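Local coordinates for beta-glucoside phosphorylase BglX (Unidentified, PDB 5VQE), which probably cleaves beta-glucosides by phosphorolysis, passing the glucosyl unit to phosphate, as a phosphorylase of glycoside hydrolase family 3, at residues K177-C180 against R181-K185. Sequence-based numbering, arbitrary orientation.
Sequences KAYC and RGCRK
The thiol of Cys-183 rests against the ring of Tyr-179, one helical turn earlier. Cys-183 SG lies 4.0 Å from the centroid of the Tyr-179 ring, at an oblique 38° to the ring normal, a cysteine sulfur-aromatic contact. The closest ring atom is Tyr-179 CE1, 3.3 Å from Cys-183 SG. CG of Tyr-179 is anti to the backbone N (chi1 177°), which sends the ring outward and leans its end toward the following turn, where Cys-183 sits. The OH of the buried Tyr-179 is hydrogen-bonded to Leu-93 O and Thr-144 OG1.

The two arginines reach back three and four residues. Arg-181 bends at chi3 (-58°) and brings one guanidinium face over Ala-178 CA, while Arg-181 NH2 comes to 3.4 Å from Ala-178 CB. NH2 is also salt-bridged to Glu-122 on helix 122-138. A leucine here would probably leave Glu-122 without this charged mate and take the flat group from over Ala-178 CA.

All of this sits near the end of helix 169-184, in the TIM-barrel domain of the GH3 family, with the Tyr-179 side chain about 10 Å from the bound 2-deoxy-2-fluoro-glucose. Regular i to i+4 bonds join the turns, among them Gly-182 N to Ala-178 O at 3.0 Å. The Arg-184 chain, extended from CG to NE, lays one guanidinium face over Cys-180 CB, with Arg-184 NH1 3.6 Å from that carbon. Arg-184 NE forms a salt bridge with Glu-236.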
ATOM      1  N   LYS A 177     -12.931  -3.276   5.798  1.00 10.82           N
ATOM      2  CA  LYS A 177     -14.052  -4.120   5.391  1.00 14.64           C
ATOM      3  C   LYS A 177     -14.749  -3.549   4.163  1.00 14.07           C
ATOM      4  O   LYS A 177     -15.159  -4.297   3.264  1.00 13.00           O
ATOM      5  CB  LYS A 177     -15.057  -4.259   6.532  1.00 16.25           C
ATOM      6  CG  LYS A 177     -14.638  -5.155   7.683  1.00 15.81           C
ATOM      7  CD  LYS A 177     -15.822  -5.259   8.650  1.00 19.38           C
ATOM      8  CE  LYS A 177     -15.540  -6.098   9.869  1.00 30.50           C
ATOM      9  NZ  LYS A 177     -16.721  -6.071  10.796  1.00 37.52           N
ATOM     10  N   ALA A 178     -14.908  -2.226   4.126  1.00 14.40           N
ATOM     11  CA  ALA A 178     -15.531  -1.565   2.984  1.00 12.61           C
ATOM     12  C   ALA A 178     -14.674  -1.682   1.728  1.00 13.86           C
ATOM     13  O   ALA A 178     -15.201  -1.925   0.634  1.00 12.83           O
ATOM     14  CB  ALA A 178     -15.793  -0.100   3.309  1.00 13.02           C
ATOM     15  N   TYR A 179     -13.358  -1.484   1.853  1.00 13.42           N
ATOM     16  CA  TYR A 179     -12.475  -1.700   0.713  1.00 11.95           C
ATOM     17  C   TYR A 179     -12.685  -3.100   0.154  1.00 12.04           C
ATOM     18  O   TYR A 179     -12.838  -3.288  -1.061  1.00 11.85           O
ATOM     19  CB  TYR A 179     -11.011  -1.484   1.122  1.00 11.85           C
ATOM     20  CG  TYR A 179     -10.003  -1.759   0.011  1.00 11.81           C
ATOM     21  CD1 TYR A 179      -9.583  -3.055  -0.263  1.00 10.39           C
ATOM     22  CD2 TYR A 179      -9.473  -0.724  -0.758  1.00 14.02           C
ATOM     23  CE1 TYR A 179      -8.666  -3.321  -1.270  1.00 14.20           C
ATOM     24  CE2 TYR A 179      -8.550  -0.986  -1.780  1.00 13.22           C
ATOM     25  CZ  TYR A 179      -8.156  -2.289  -2.026  1.00 14.58           C
ATOM     26  OH  TYR A 179      -7.251  -2.585  -3.023  1.00 11.46           O
ATOM     27  N   CYS A 180     -12.725  -4.096   1.038  1.00 11.93           N
ATOM     28  CA  CYS A 180     -12.926  -5.467   0.585  1.00 12.70           C
ATOM     29  C   CYS A 180     -14.285  -5.638  -0.079  1.00 13.56           C
ATOM     30  O   CYS A 180     -14.413  -6.385  -1.057  1.00 10.47           O
ATOM     31  CB  CYS A 180     -12.786  -6.438   1.752  1.00 11.99           C
ATOM     32  SG  CYS A 180     -11.093  -6.559   2.421  1.00 13.34           S
ATOM     33  N   ARG A 181     -15.320  -4.977   0.443  1.00 13.95           N
ATOM     34  CA  ARG A 181     -16.623  -5.070  -0.209  1.00 16.37           C
ATOM     35  C   ARG A 181     -16.537  -4.600  -1.650  1.00 15.48           C
ATOM     36  O   ARG A 181     -17.089  -5.240  -2.555  1.00 13.76           O
ATOM     37  CB  ARG A 181     -17.673  -4.257   0.547  1.00 19.36           C
ATOM     38  CG  ARG A 181     -18.250  -4.955   1.761  1.00 25.15           C
ATOM     39  CD  ARG A 181     -19.599  -4.338   2.171  1.00 26.82           C
ATOM     40  NE  ARG A 181     -19.515  -2.906   2.462  1.00 29.76           N
ATOM     41  CZ  ARG A 181     -19.072  -2.396   3.609  1.00 25.80           C
ATOM     42  NH1 ARG A 181     -18.651  -3.193   4.581  1.00 28.19           N
ATOM     43  NH2 ARG A 181     -19.041  -1.083   3.784  1.00 34.22           N
ATOM     44  N   GLY A 182     -15.847  -3.478  -1.880  1.00 13.03           N
ATOM     45  CA  GLY A 182     -15.714  -2.960  -3.229  1.00 13.86           C
ATOM     46  C   GLY A 182     -14.967  -3.904  -4.148  1.00 13.99           C
ATOM     47  O   GLY A 182     -15.290  -4.015  -5.332  1.00 15.25           O
ATOM     48  N   CYS A 183     -13.957  -4.603  -3.619  1.00 11.77           N
ATOM     49  CA  CYS A 183     -13.185  -5.510  -4.460  1.00 11.15           C
ATOM     50  C   CYS A 183     -13.987  -6.753  -4.824  1.00 13.79           C
ATOM     51  O   CYS A 183     -13.923  -7.223  -5.965  1.00 12.88           O
ATOM     52  CB  CYS A 183     -11.880  -5.922  -3.762  1.00 12.62           C
ATOM     53  SG  CYS A 183     -10.702  -4.602  -3.536  1.00 16.55           S
ATOM     54  N   ARG A 184     -14.728  -7.315  -3.863  1.00 14.10           N
ATOM     55  CA  ARG A 184     -15.469  -8.547  -4.117  1.00 16.88           C
ATOM     56  C   ARG A 184     -16.549  -8.345  -5.166  1.00 19.20           C
ATOM     57  O   ARG A 184     -16.953  -9.301  -5.839  1.00 17.35           O
ATOM     58  CB  ARG A 184     -16.086  -9.062  -2.818  1.00 20.50           C
ATOM     59  CG  ARG A 184     -15.032  -9.471  -1.820  1.00 22.89           C
ATOM     60  CD  ARG A 184     -15.588 -10.120  -0.586  1.00 26.87           C
ATOM     61  NE  ARG A 184     -14.463 -10.446   0.278  1.00 24.30           N
ATOM     62  CZ  ARG A 184     -14.260  -9.962   1.496  1.00 22.36           C
ATOM     63  NH1 ARG A 184     -15.124  -9.132   2.065  1.00 27.91           N
ATOM     64  NH2 ARG A 184     -13.175 -10.333   2.155  1.00 23.75           N
ATOM     65  N   LYS A 185     -17.034  -7.112  -5.311  1.00 17.03           N
ATOM     66  CA  LYS A 185     -18.001  -6.809  -6.355  1.00 18.30           C
ATOM     67  C   LYS A 185     -17.417  -7.050  -7.741  1.00 18.23           C
ATOM     68  O   LYS A 185     -18.170  -7.312  -8.687  1.00 18.58           O
ATOM     69  CB  LYS A 185     -18.476  -5.358  -6.185  1.00 18.76           C
ATOM     70  CG  LYS A 185     -19.101  -4.734  -7.420  1.00 26.36           C
ATOM     71  CD  LYS A 185     -19.804  -3.409  -7.089  1.00 27.51           C
ATOM     72  CE  LYS A 185     -20.283  -2.701  -8.363  1.00 27.84           C
ATOM     73  NZ  LYS A 185     -21.038  -1.441  -8.075  1.00 29.94           N
TER